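Local coordinates for Nitrate/nitrite binding protein NrtA (Synechocystis sp., PDB 2G29), which binds nitrate as the solute-binding protein of the NrtABCD ABC transporter, which takes up nitrate and probably also nitrite, at residues 38-43 with 71-76; 93-98 with 238-243; 116-121 with 242-247; 330-335 with 362-367. All blocks are in the same frame, centred on the assembly; numbering follows the deposited sequence.

Contact 1: 38-43 with 71-76; sequences GFIALT and ASWGTT. With NO3 (nitrate ion), chain B.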
loop_
_atom_site.group_PDB
_atom_site.type_symbol
_atom_site.label_atom_id
_atom_site.label_comp_id
_atom_site.label_asym_id
_atom_site.label_seq_id
_atom_site.Cartn_x
_atom_site.Cartn_y
_atom_site.Cartn_z
ATOM N N GLY A 38 5.216 -8.914 9.868
ATOM C CA GLY A 38 6.096 -8.683 8.736
ATOM C C GLY A 38 5.970 -7.299 8.129
ATOM O O GLY A 38 4.942 -6.609 8.330
ATOM N N PHE A 39 7.043 -6.847 7.471
ATOM C CA PHE A 39 6.967 -5.587 6.698
ATOM C C PHE A 39 7.871 -5.720 5.480
ATOM O O PHE A 39 8.799 -6.542 5.482
ATOM C CB PHE A 39 7.413 -4.355 7.516
ATOM C CG PHE A 39 8.902 -4.253 7.733
ATOM C CD1 PHE A 39 9.689 -3.443 6.906
ATOM C CD2 PHE A 39 9.524 -4.985 8.763
ATOM C CE1 PHE A 39 11.065 -3.354 7.101
ATOM C CE2 PHE A 39 10.877 -4.907 8.963
ATOM C CZ PHE A 39 11.660 -4.098 8.141
ATOM N N ILE A 40 7.580 -4.926 4.459
ATOM C CA ILE A 40 8.409 -4.851 3.271
ATOM C C ILE A 40 9.095 -3.470 3.405
ATOM O O ILE A 40 8.487 -2.505 3.951
ATOM C CB ILE A 40 7.543 -4.969 1.990
ATOM C CG1 ILE A 40 6.996 -6.401 1.828
ATOM C CG2 ILE A 40 8.349 -4.611 0.768
ATOM C CD1 ILE A 40 6.314 -6.962 3.028
ATOM N N ALA A 41 10.345 -3.373 2.952
ATOM C CA ALA A 41 11.138 -2.136 3.107
ATOM C C ALA A 41 10.584 -1.010 2.260
ATOM O O ALA A 41 11.010 -0.807 1.110
ATOM C CB ALA A 41 12.602 -2.402 2.738
ATOM N N LEU A 42 9.636 -0.302 2.863
ATOM C CA LEU A 42 8.888 0.807 2.277
ATOM C C LEU A 42 8.562 1.816 3.368
ATOM O O LEU A 42 8.241 1.416 4.490
ATOM C CB LEU A 42 7.568 0.281 1.711
ATOM C CG LEU A 42 7.758 -0.716 0.577
ATOM C CD1 LEU A 42 6.512 -1.576 0.448
ATOM C CD2 LEU A 42 8.070 0.011 -0.711
ATOM N N THR A 43 8.577 3.103 3.026
ATOM C CA THR A 43 8.294 4.136 4.007
ATOM C C THR A 43 6.951 3.933 4.687
ATOM O O THR A 43 6.819 4.246 5.878
ATOM C CB THR A 43 8.346 5.502 3.363
ATOM O OG1 THR A 43 9.556 5.589 2.613
ATOM C CG2 THR A 43 8.371 6.602 4.450
ATOM N N ALA A 71 11.005 -10.553 2.190
ATOM C CA ALA A 71 11.706 -10.312 0.918
ATOM C C ALA A 71 10.775 -9.810 -0.183
ATOM O O ALA A 71 11.191 -8.977 -1.007
ATOM C CB ALA A 71 12.429 -11.601 0.459
ATOM N N SER A 72 9.536 -10.299 -0.196
ATOM C CA SER A 72 8.593 -9.886 -1.242
ATOM C C SER A 72 7.166 -10.066 -0.775
ATOM O O SER A 72 6.915 -10.609 0.311
ATOM C CB SER A 72 8.813 -10.758 -2.483
ATOM O OG SER A 72 8.406 -12.131 -2.183
ATOM N N TRP A 73 6.201 -9.621 -1.582
ATOM C CA TRP A 73 4.825 -9.808 -1.183
ATOM C C TRP A 73 4.488 -11.297 -1.283
ATOM O O TRP A 73 3.665 -11.789 -0.541
ATOM C CB TRP A 73 3.887 -8.916 -2.013
ATOM C CG TRP A 73 4.020 -7.469 -1.630
ATOM C CD1 TRP A 73 4.391 -6.450 -2.439
ATOM C CD2 TRP A 73 3.804 -6.895 -0.317
ATOM N NE1 TRP A 73 4.419 -5.271 -1.734
ATOM C CE2 TRP A 73 4.058 -5.510 -0.437
ATOM C CE3 TRP A 73 3.394 -7.413 0.931
ATOM C CZ2 TRP A 73 3.985 -4.645 0.642
ATOM C CZ3 TRP A 73 3.318 -6.556 2.004
ATOM C CH2 TRP A 73 3.596 -5.172 1.853
ATOM N N GLY A 74 5.189 -12.005 -2.160
ATOM C CA GLY A 74 4.968 -13.437 -2.268
ATOM C C GLY A 74 5.442 -14.144 -1.009
ATOM O O GLY A 74 4.749 -15.029 -0.533
ATOM N N THR A 75 6.592 -13.745 -0.453
ATOM C CA THR A 75 7.029 -14.409 0.776
ATOM C C THR A 75 6.220 -13.967 1.966
ATOM O O THR A 75 6.001 -14.736 2.888
ATOM C CB THR A 75 8.531 -14.236 1.102
ATOM O OG1 THR A 75 8.835 -12.872 1.370
ATOM C CG2 THR A 75 9.390 -14.767 0.003
ATOM N N THR A 76 5.747 -12.734 1.952
ATOM C CA THR A 76 4.833 -12.254 3.011
ATOM C C THR A 76 3.598 -13.163 3.026
ATOM O O THR A 76 3.178 -13.629 4.086
ATOM C CB THR A 76 4.371 -10.806 2.731
ATOM O OG1 THR A 76 5.513 -9.933 2.813
ATOM C CG2 THR A 76 3.341 -10.356 3.758
HETATM N N NO3 B . 5.268 -1.222 -2.474
HETATM O O1 NO3 B . 4.857 -0.065 -1.877
HETATM O O2 NO3 B . 6.171 -1.434 -3.462
HETATM O O3 NO3 B . 4.583 -2.492 -2.000
#
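Ile40 lays its CG1 over the indole face of Trp73, the two side chains set at a slant, and this CH-pi contact carries most of the packing between 38-43 and 71-76. Its CG1 stands 3.5 Å from the centroid of the six-membered ring of Trp73, 6° off the ring normal, over the centre of the benzo ring and so toward the rim of the indole as a whole. CG1 of Ile40 reaches this place by standing anti to the carbonyl carbon (chi1 -71°). Leu42 adds a lighter apolar contact, its CD1 4.0 Å from Trp73 CZ2, and the same methyl borders the nitrate.

The arrangement belongs to the ligand site of a periplasmic binding protein whose two domains form a C-clamp; the loop that follows strand 36-39 and the start of helix 73-82 line one side of the nitrate pocket. Trp73 binds the anion through its ring nitrogen: NE1 donates to nitrate O3 over 2.8 Å, and that oxygen lies at the indole edge, in the ring plane. Lys240 and the backbone N of Gly211 also donate to the nitrate.

Hydrogen bonds within 71-76 fix the helix start that carries the indole. Ser72 and Thr75 form a capping box, Thr75 N donating to Ser72 OG at 3.0 Å and Ser72 N to Thr75 OG1 at 3.1 Å. Ser72 O takes both Thr76 N and Thr76 OG1, which reach it from opposite faces of its carbonyl plane.

Contact 2: 93-98 with 238-243; sequences HILTPM and PEKAFG. With NO3 (nitrate ion), chain B.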
loop_
_atom_site.group_PDB
_atom_site.type_symbol
_atom_site.label_atom_id
_atom_site.label_comp_id
_atom_site.label_asym_id
_atom_site.label_seq_id
_atom_site.Cartn_x
_atom_site.Cartn_y
_atom_site.Cartn_z
ATOM N N HIS A 93 2.414 -5.496 7.588
ATOM C CA HIS A 93 2.207 -4.241 6.869
ATOM C C HIS A 93 1.965 -4.930 5.506
ATOM O O HIS A 93 2.783 -5.710 5.040
ATOM C CB HIS A 93 3.502 -3.402 6.975
ATOM C CG HIS A 93 3.982 -2.765 5.696
ATOM N ND1 HIS A 93 3.552 -1.539 5.229
ATOM C CD2 HIS A 93 4.988 -3.152 4.876
ATOM C CE1 HIS A 93 4.293 -1.186 4.179
ATOM N NE2 HIS A 93 5.168 -2.142 3.956
ATOM N N ILE A 94 0.835 -4.637 4.867
ATOM C CA ILE A 94 0.450 -5.371 3.671
ATOM C C ILE A 94 -0.384 -4.579 2.672
ATOM O O ILE A 94 -1.077 -3.638 3.024
ATOM C CB ILE A 94 -0.313 -6.651 4.139
ATOM C CG1 ILE A 94 -0.452 -7.650 2.988
ATOM C CG2 ILE A 94 -1.668 -6.273 4.729
ATOM C CD1 ILE A 94 -0.677 -9.124 3.513
ATOM N N LEU A 95 -0.302 -4.958 1.402
ATOM C CA LEU A 95 -1.123 -4.285 0.385
ATOM C C LEU A 95 -2.598 -4.567 0.760
ATOM O O LEU A 95 -2.959 -5.718 1.068
ATOM C CB LEU A 95 -0.823 -4.896 -0.986
ATOM C CG LEU A 95 0.651 -4.899 -1.410
ATOM C CD1 LEU A 95 0.805 -5.454 -2.837
ATOM C CD2 LEU A 95 1.216 -3.479 -1.381
ATOM N N THR A 96 -3.473 -3.565 0.698
ATOM C CA THR A 96 -4.875 -3.783 1.089
ATOM C C THR A 96 -5.594 -4.990 0.430
ATOM O O THR A 96 -6.312 -5.695 1.108
ATOM C CB THR A 96 -5.731 -2.478 0.912
ATOM O OG1 THR A 96 -5.336 -1.548 1.921
ATOM C CG2 THR A 96 -7.236 -2.739 1.030
ATOM N N PRO A 97 -5.393 -5.247 -0.875
ATOM C CA PRO A 97 -6.109 -6.408 -1.436
ATOM C C PRO A 97 -5.652 -7.732 -0.892
ATOM O O PRO A 97 -6.437 -8.667 -0.869
ATOM C CB PRO A 97 -5.858 -6.337 -2.956
ATOM C CG PRO A 97 -4.842 -5.264 -3.137
ATOM C CD PRO A 97 -4.769 -4.418 -1.919
ATOM N N MET A 98 -4.423 -7.808 -0.402
ATOM C CA MET A 98 -3.931 -9.120 0.029
ATOM C C MET A 98 -4.693 -9.867 1.119
ATOM O O MET A 98 -4.885 -11.077 0.996
ATOM C CB MET A 98 -2.414 -9.092 0.298
ATOM C CG MET A 98 -1.613 -8.947 -1.011
ATOM S SD MET A 98 0.169 -8.645 -0.692
ATOM C CE MET A 98 0.630 -10.284 -0.050
ATOM N N PRO A 238 -6.386 4.907 -0.478
ATOM C CA PRO A 238 -6.025 3.890 0.525
ATOM C C PRO A 238 -4.839 3.105 -0.058
ATOM O O PRO A 238 -4.777 2.864 -1.280
ATOM C CB PRO A 238 -7.279 3.014 0.608
ATOM C CG PRO A 238 -7.887 3.174 -0.799
ATOM C CD PRO A 238 -7.715 4.659 -1.057
ATOM N N GLU A 239 -3.922 2.666 0.803
ATOM C CA GLU A 239 -2.761 1.913 0.310
ATOM C C GLU A 239 -2.464 0.703 1.182
ATOM O O GLU A 239 -3.077 -0.362 1.000
ATOM C CB GLU A 239 -1.551 2.860 0.201
ATOM C CG GLU A 239 -0.253 2.224 -0.286
ATOM C CD GLU A 239 -0.372 1.453 -1.586
ATOM O OE1 GLU A 239 -1.064 1.913 -2.533
ATOM O OE2 GLU A 239 0.301 0.395 -1.663
ATOM N N LYS A 240 -1.565 0.820 2.148
ATOM C CA LYS A 240 -1.260 -0.337 3.006
ATOM C C LYS A 240 -2.249 -0.512 4.124
ATOM O O LYS A 240 -2.910 0.438 4.567
ATOM C CB LYS A 240 0.150 -0.216 3.609
ATOM C CG LYS A 240 1.241 0.004 2.575
ATOM C CD LYS A 240 1.388 -1.222 1.644
ATOM C CE LYS A 240 2.636 -1.122 0.766
ATOM N NZ LYS A 240 2.671 0.124 -0.131
ATOM N N ALA A 241 -2.350 -1.759 4.571
ATOM C CA ALA A 241 -3.211 -2.118 5.678
ATOM C C ALA A 241 -2.382 -2.793 6.758
ATOM O O ALA A 241 -1.279 -3.301 6.513
ATOM C CB ALA A 241 -4.290 -3.119 5.204
ATOM N N PHE A 242 -2.905 -2.752 7.977
ATOM C CA PHE A 242 -2.302 -3.517 9.059
ATOM C C PHE A 242 -3.230 -4.749 9.095
ATOM O O PHE A 242 -4.388 -4.716 9.553
ATOM C CB PHE A 242 -2.344 -2.739 10.391
ATOM C CG PHE A 242 -1.901 -3.545 11.602
ATOM C CD1 PHE A 242 -0.979 -4.566 11.501
ATOM C CD2 PHE A 242 -2.400 -3.230 12.857
ATOM C CE1 PHE A 242 -0.548 -5.278 12.620
ATOM C CE2 PHE A 242 -1.974 -3.942 13.987
ATOM C CZ PHE A 242 -1.059 -4.955 13.857
ATOM N N GLY A 243 -2.719 -5.843 8.539
ATOM C CA GLY A 243 -3.516 -7.059 8.499
ATOM C C GLY A 243 -3.008 -8.138 9.438
ATOM O O GLY A 243 -1.802 -8.242 9.662
HETATM N N NO3 B . 5.268 -1.222 -2.474
HETATM O O1 NO3 B . 4.857 -0.065 -1.877
HETATM O O2 NO3 B . 6.171 -1.434 -3.462
HETATM O O3 NO3 B . 4.583 -2.492 -2.000
#
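Lys240 and Leu95 lie side by side and point the same way, toward the nitrate, from neighbouring antiparallel strands of the five-stranded sheet of one lobe of this periplasmic binding protein. Leu95 CD2 presses on Lys240 CE at 3.5 Å, a tight carbon pair, so the leucine flanks the aliphatic chain of the lysine. The imidazole of His93 crosses that chain obliquely, nearest its CG. Bends at chi2 and chi4 (-65° and -59°) turn the lysine ammonium back toward Glu239, whose OE2 it meets on the anti side in a salt bridge. The ammonium is paired with two carboxylates, since Asp44 forms a second salt bridge with NZ, which probably favours its charged form; Glu239 OE2 is itself held by Thr166.

Ile94 and Ala241 form a hydrogen-bonded pair with their side chains on the same face of the sheet; Ala241 N reaches Ile94 O at 2.7 Å, and Ile94 N returns a bond to Ala241 O. Where 93-98 leaves the strand for helix 97-104, Thr96 grips Glu239 O twice, with N at 3.2 Å and with OG1 from above the carbonyl plane at 2.7 Å. At the far end of its chain, Lys240 NZ donates to nitrate O1 over 2.8 Å.

Contact 3: 116-121 with 242-247; sequences YILARL and FGMRAD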
loop_
_atom_site.group_PDB
_atom_site.type_symbol
_atom_site.label_atom_id
_atom_site.label_comp_id
_atom_site.label_asym_id
_atom_site.label_seq_id
_atom_site.Cartn_x
_atom_site.Cartn_y
_atom_site.Cartn_z
ATOM N N TYR A 116 -7.901 -10.378 8.941
ATOM C CA TYR A 116 -8.655 -9.160 9.229
ATOM C C TYR A 116 -7.785 -7.950 8.892
ATOM O O TYR A 116 -6.566 -8.030 8.921
ATOM C CB TYR A 116 -8.956 -9.011 10.718
ATOM C CG TYR A 116 -9.880 -9.993 11.334
ATOM C CD1 TYR A 116 -11.087 -10.319 10.728
ATOM C CD2 TYR A 116 -9.560 -10.582 12.550
ATOM C CE1 TYR A 116 -11.961 -11.241 11.326
ATOM C CE2 TYR A 116 -10.426 -11.468 13.159
ATOM C CZ TYR A 116 -11.617 -11.799 12.534
ATOM O OH TYR A 116 -12.493 -12.716 13.083
ATOM N N ILE A 117 -8.439 -6.838 8.568
ATOM C CA ILE A 117 -7.725 -5.578 8.409
ATOM C C ILE A 117 -8.139 -4.774 9.653
ATOM O O ILE A 117 -9.326 -4.502 9.902
ATOM C CB ILE A 117 -8.107 -4.849 7.116
ATOM C CG1 ILE A 117 -7.462 -5.560 5.937
ATOM C CG2 ILE A 117 -7.680 -3.367 7.208
ATOM C CD1 ILE A 117 -7.895 -4.922 4.582
ATOM N N LEU A 118 -7.127 -4.415 10.438
ATOM C CA LEU A 118 -7.349 -3.664 11.693
ATOM C C LEU A 118 -7.224 -2.163 11.518
ATOM O O LEU A 118 -7.815 -1.403 12.287
ATOM C CB LEU A 118 -6.355 -4.104 12.762
ATOM C CG LEU A 118 -6.376 -5.612 13.049
ATOM C CD1 LEU A 118 -5.323 -5.902 14.142
ATOM C CD2 LEU A 118 -7.750 -6.081 13.456
ATOM N N ALA A 119 -6.469 -1.733 10.513
ATOM C CA ALA A 119 -6.282 -0.319 10.246
ATOM C C ALA A 119 -5.728 -0.146 8.847
ATOM O O ALA A 119 -5.200 -1.105 8.242
ATOM C CB ALA A 119 -5.287 0.261 11.247
ATOM N N ARG A 120 -5.806 1.071 8.346
ATOM C CA ARG A 120 -5.156 1.398 7.069
ATOM C C ARG A 120 -3.845 2.018 7.580
ATOM O O ARG A 120 -3.879 2.930 8.419
ATOM C CB ARG A 120 -5.943 2.451 6.258
ATOM C CG ARG A 120 -5.478 2.613 4.807
ATOM C CD ARG A 120 -5.946 1.409 3.981
ATOM N NE ARG A 120 -7.409 1.406 3.950
ATOM C CZ ARG A 120 -8.195 0.328 3.812
ATOM N NH1 ARG A 120 -7.683 -0.902 3.653
ATOM N NH2 ARG A 120 -9.521 0.453 3.933
ATOM N N LEU A 121 -2.697 1.518 7.134
ATOM C CA LEU A 121 -1.430 2.101 7.575
ATOM C C LEU A 121 -1.173 3.486 6.967
ATOM O O LEU A 121 -0.620 4.371 7.637
ATOM C CB LEU A 121 -0.264 1.150 7.254
ATOM C CG LEU A 121 -0.088 0.017 8.263
ATOM C CD1 LEU A 121 0.992 -0.928 7.805
ATOM C CD2 LEU A 121 0.298 0.595 9.639
ATOM N N PHE A 242 -2.905 -2.752 7.977
ATOM C CA PHE A 242 -2.302 -3.517 9.059
ATOM C C PHE A 242 -3.230 -4.749 9.095
ATOM O O PHE A 242 -4.388 -4.716 9.553
ATOM C CB PHE A 242 -2.344 -2.739 10.391
ATOM C CG PHE A 242 -1.901 -3.545 11.602
ATOM C CD1 PHE A 242 -0.979 -4.566 11.501
ATOM C CD2 PHE A 242 -2.400 -3.230 12.857
ATOM C CE1 PHE A 242 -0.548 -5.278 12.620
ATOM C CE2 PHE A 242 -1.974 -3.942 13.987
ATOM C CZ PHE A 242 -1.059 -4.955 13.857
ATOM N N GLY A 243 -2.719 -5.843 8.539
ATOM C CA GLY A 243 -3.516 -7.059 8.499
ATOM C C GLY A 243 -3.008 -8.138 9.438
ATOM O O GLY A 243 -1.802 -8.242 9.662
ATOM N N MET A 244 -3.913 -8.945 9.965
ATOM C CA MET A 244 -3.513 -10.038 10.832
ATOM C C MET A 244 -4.319 -11.294 10.558
ATOM O O MET A 244 -5.445 -11.230 10.053
ATOM C CB MET A 244 -3.694 -9.639 12.317
ATOM C CG MET A 244 -2.789 -8.486 12.806
ATOM S SD MET A 244 -2.498 -8.534 14.605
ATOM C CE MET A 244 -1.455 -10.045 14.689
ATOM N N ARG A 245 -3.744 -12.447 10.851
ATOM C CA ARG A 245 -4.480 -13.711 10.746
ATOM C C ARG A 245 -5.671 -13.617 11.707
ATOM O O ARG A 245 -5.521 -13.152 12.862
ATOM C CB ARG A 245 -3.600 -14.889 11.155
ATOM C CG ARG A 245 -2.640 -15.316 10.033
ATOM C CD ARG A 245 -1.787 -16.517 10.379
ATOM N NE ARG A 245 -2.574 -17.675 10.811
ATOM C CZ ARG A 245 -2.515 -18.869 10.249
ATOM N NH1 ARG A 245 -1.728 -19.090 9.194
ATOM N NH2 ARG A 245 -3.213 -19.864 10.778
ATOM N N ALA A 246 -6.842 -14.039 11.242
ATOM C CA ALA A 246 -8.014 -13.992 12.078
ATOM C C ALA A 246 -7.940 -14.941 13.248
ATOM O O ALA A 246 -8.504 -14.642 14.294
ATOM C CB ALA A 246 -9.287 -14.256 11.219
ATOM N N ASP A 247 -7.266 -16.074 13.084
ATOM C CA ASP A 247 -7.179 -17.013 14.205
ATOM C C ASP A 247 -6.402 -16.391 15.376
ATOM O O ASP A 247 -6.796 -16.533 16.554
ATOM C CB ASP A 247 -6.564 -18.368 13.768
ATOM C CG ASP A 247 -5.035 -18.338 13.666
ATOM O OD1 ASP A 247 -4.488 -17.437 13.024
ATOM O OD2 ASP A 247 -4.356 -19.210 14.274
#
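One face of the Tyr116 ring carries the methyl of Ala246, a CH-pi contact in which CB lies 3.7 Å from the ring centroid, 19° off the normal and offset toward the CE2-CZ rim; the opposite face takes the guanidinium of Arg363 in a cation-pi contact. A chi1 of -67° sets the tyrosine ring anti to its carbonyl carbon and brings it over the first turn of helix 246-251, where its OH also bonds Asp250. A serine in place of Tyr116 would probably leave the Ala246 methyl without its aromatic cover, Asp250 without the phenolic hydroxyl and the Arg363 guanidinium without its ring. The Phe242 ring is met obliquely by Leu118 CD1, 3.9 Å from its CE2, and the same methyl reaches Met244 CG. Leu121 CG packs on Phe242 CB at 4.1 Å.

Four backbone hydrogen bonds join the antiparallel strands: Tyr116 and Met244 exchange two, Leu118 N donates to Phe242 O, and Phe242 N binds Ala119 O at 2.8 Å.

Strand 115-120 edges the sheet, with 240-245 between it and 91-95. Helix 253-271 covers Leu118, Ala119, Leu121 and Met244, while Ile117 packs on helix 97-104.

Contact 4: 330-335 with 362-367; sequences PYKSHD and NREDLW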
loop_
_atom_site.group_PDB
_atom_site.type_symbol
_atom_site.label_atom_id
_atom_site.label_comp_id
_atom_site.label_asym_id
_atom_site.label_seq_id
_atom_site.Cartn_x
_atom_site.Cartn_y
_atom_site.Cartn_z
ATOM N N PRO A 330 -9.820 2.383 8.425
ATOM C CA PRO A 330 -9.972 1.488 7.264
ATOM C C PRO A 330 -11.375 1.481 6.697
ATOM O O PRO A 330 -12.216 0.683 7.061
ATOM C CB PRO A 330 -9.546 0.136 7.819
ATOM C CG PRO A 330 -10.082 0.175 9.248
ATOM C CD PRO A 330 -9.846 1.635 9.695
ATOM N N TYR A 331 -11.627 2.435 5.815
ATOM C CA TYR A 331 -12.946 2.535 5.203
ATOM C C TYR A 331 -13.303 1.263 4.429
ATOM O O TYR A 331 -12.532 0.774 3.576
ATOM C CB TYR A 331 -13.008 3.725 4.230
ATOM C CG TYR A 331 -13.028 5.098 4.873
ATOM C CD1 TYR A 331 -11.865 5.837 4.988
ATOM C CD2 TYR A 331 -14.225 5.648 5.359
ATOM C CE1 TYR A 331 -11.870 7.108 5.559
ATOM C CE2 TYR A 331 -14.228 6.912 5.935
ATOM C CZ TYR A 331 -13.059 7.632 6.024
ATOM O OH TYR A 331 -13.063 8.924 6.547
ATOM N N LYS A 332 -14.481 0.734 4.722
ATOM C CA LYS A 332 -14.975 -0.438 3.987
ATOM C C LYS A 332 -15.201 -0.084 2.499
ATOM O O LYS A 332 -15.022 -0.945 1.642
ATOM C CB LYS A 332 -16.283 -0.941 4.608
ATOM C CG LYS A 332 -16.111 -1.680 5.932
ATOM C CD LYS A 332 -17.437 -2.118 6.504
ATOM C CE LYS A 332 -17.229 -3.054 7.653
ATOM N NZ LYS A 332 -18.554 -3.565 8.174
ATOM N N SER A 333 -15.579 1.163 2.185
ATOM C CA SER A 333 -15.808 1.535 0.790
ATOM C C SER A 333 -14.513 1.416 0.001
ATOM O O SER A 333 -14.527 1.067 -1.197
ATOM C CB SER A 333 -16.370 2.965 0.688
ATOM O OG SER A 333 -15.474 3.891 1.278
ATOM N N HIS A 334 -13.375 1.666 0.658
ATOM C CA HIS A 334 -12.070 1.531 -0.003
ATOM C C HIS A 334 -11.762 0.056 -0.282
ATOM O O HIS A 334 -11.350 -0.294 -1.373
ATOM C CB HIS A 334 -10.974 2.129 0.857
ATOM C CG HIS A 334 -10.986 3.634 0.934
ATOM N ND1 HIS A 334 -11.749 4.448 0.127
ATOM C CD2 HIS A 334 -10.268 4.446 1.735
ATOM C CE1 HIS A 334 -11.491 5.717 0.434
ATOM N NE2 HIS A 334 -10.598 5.739 1.399
ATOM N N ASP A 335 -11.974 -0.804 0.697
ATOM C CA ASP A 335 -11.770 -2.237 0.459
ATOM C C ASP A 335 -12.672 -2.692 -0.708
ATOM O O ASP A 335 -12.225 -3.489 -1.567
ATOM C CB ASP A 335 -12.120 -3.040 1.735
ATOM C CG ASP A 335 -11.115 -2.852 2.866
ATOM O OD1 ASP A 335 -10.203 -2.017 2.732
ATOM O OD2 ASP A 335 -11.274 -3.552 3.894
ATOM N N ASN A 362 -12.857 -6.669 7.081
ATOM C CA ASN A 362 -12.604 -5.329 7.587
ATOM C C ASN A 362 -13.062 -5.206 9.036
ATOM O O ASN A 362 -14.219 -5.468 9.346
ATOM C CB ASN A 362 -13.317 -4.295 6.683
ATOM C CG ASN A 362 -13.085 -2.877 7.138
ATOM O OD1 ASN A 362 -13.556 -2.473 8.217
ATOM N ND2 ASN A 362 -12.352 -2.104 6.331
ATOM N N ARG A 363 -12.125 -4.833 9.916
ATOM C CA ARG A 363 -12.481 -4.698 11.320
ATOM C C ARG A 363 -12.406 -3.253 11.786
ATOM O O ARG A 363 -11.751 -2.939 12.809
ATOM C CB ARG A 363 -11.594 -5.591 12.197
ATOM C CG ARG A 363 -11.765 -7.099 11.896
ATOM C CD ARG A 363 -13.224 -7.537 11.957
ATOM N NE ARG A 363 -13.808 -7.306 13.280
ATOM C CZ ARG A 363 -13.646 -8.106 14.332
ATOM N NH1 ARG A 363 -12.935 -9.221 14.243
ATOM N NH2 ARG A 363 -14.175 -7.752 15.508
ATOM N N GLU A 364 -13.063 -2.374 11.033
ATOM C CA GLU A 364 -13.147 -0.956 11.430
ATOM C C GLU A 364 -13.782 -0.860 12.829
ATOM O O GLU A 364 -13.601 0.161 13.512
ATOM C CB GLU A 364 -13.954 -0.152 10.386
ATOM C CG GLU A 364 -15.422 -0.606 10.201
ATOM C CD GLU A 364 -16.345 -0.024 11.236
ATOM O OE1 GLU A 364 -16.202 1.171 11.567
ATOM O OE2 GLU A 364 -17.273 -0.754 11.666
ATOM N N ASP A 365 -14.550 -1.870 13.224
ATOM C CA ASP A 365 -15.149 -1.880 14.569
ATOM C C ASP A 365 -14.033 -1.955 15.622
ATOM O O ASP A 365 -14.106 -1.263 16.639
ATOM C CB ASP A 365 -16.139 -3.050 14.759
ATOM C CG ASP A 365 -15.505 -4.425 14.531
ATOM O OD1 ASP A 365 -14.795 -4.625 13.524
ATOM O OD2 ASP A 365 -15.750 -5.310 15.381
ATOM N N LEU A 366 -13.010 -2.779 15.400
ATOM C CA LEU A 366 -11.865 -2.858 16.319
ATOM C C LEU A 366 -11.097 -1.525 16.290
ATOM O O LEU A 366 -10.580 -1.075 17.323
ATOM C CB LEU A 366 -10.944 -4.033 15.927
ATOM C CG LEU A 366 -11.590 -5.405 16.070
ATOM C CD1 LEU A 366 -10.598 -6.508 15.795
ATOM C CD2 LEU A 366 -12.079 -5.547 17.537
ATOM N N TRP A 367 -11.024 -0.874 15.121
ATOM C CA TRP A 367 -10.333 0.393 15.036
ATOM C C TRP A 367 -11.048 1.426 15.893
ATOM O O TRP A 367 -10.401 2.140 16.676
ATOM C CB TRP A 367 -10.221 0.847 13.559
ATOM C CG TRP A 367 -9.334 2.065 13.344
ATOM C CD1 TRP A 367 -8.042 2.057 12.892
ATOM C CD2 TRP A 367 -9.674 3.453 13.556
ATOM N NE1 TRP A 367 -7.550 3.335 12.815
ATOM C CE2 TRP A 367 -8.531 4.213 13.202
ATOM C CE3 TRP A 367 -10.829 4.124 14.001
ATOM C CZ2 TRP A 367 -8.500 5.620 13.279
ATOM C CZ3 TRP A 367 -10.805 5.522 14.082
ATOM C CH2 TRP A 367 -9.644 6.255 13.717
HETATM O O HOH W 1 -18.044 -3.273 11.167
HETATM O O HOH W 2 -16.950 -5.684 9.708
#
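This is a polar junction between the starts of two helices, 332-344 and 364-373, with the amide of Asn362 inserted between them beside strand 115-120. Asn362 ND2 uses both hydrogens across the contact, donating to Pro330 O at 2.9 Å and to Asp335 OD2 at 3.0 Å. Both bonds are nearly straight and lie in the amide plane, though each acceptor is approached from above its own plane. CG anti to the backbone N (chi1 -179°) directs the amide toward 330-335. Its other end, OD1, accepts from Glu364 N, so three bonds fix its rotation. An alanine at Asn362 would probably leave Pro330 O and Asp335 OD2 each short of a donor and Glu364 N without the side-chain acceptor that closes the turn. Asp335 has further partners in Tyr100 and Arg120, the latter a salt bridge.

The chain of Lys332 covers the amide, its CG lying 3.5 Å from Asn362 CG; the apolar part of the contact is Pro330 CD over one face of the Trp367 indole.

The extended Lys332 carries NZ to a salt bridge with Asp359 and to two waters. One water donates to Glu364 OE2 over 2.7 Å, the other to Asn362 O. Glu364 OE1 is held by Tyr329 and by a salt bridge to Arg368. The bond from Glu364 N to Asn362 OD1 defines an Asx turn, here joining helix 354-361 to helix 364-373.

Contacts 1, 2 and 3 all reach the sheet of strands 66-69, 36-39, 91-95, 240-245 and 115-120. Contacts 2 and 3, centres 8 Å apart, are successive strand pairs toward the edge strand 115-120 and share Phe242 and Gly243; contact 1, 11 Å from contact 2 between centres, lies on the other side of 91-95, and both touch the nitrate. After strand 115-120 the chain builds the second sheet and returns through 240-245, as expected for a two-domain binding protein with its ligand between the domains. Contact 4, last in sequence and 22 Å from contact 1 between centres, joins contact 3 through the Arg120–Asp335 salt bridge, packing later helices beside the edge strand.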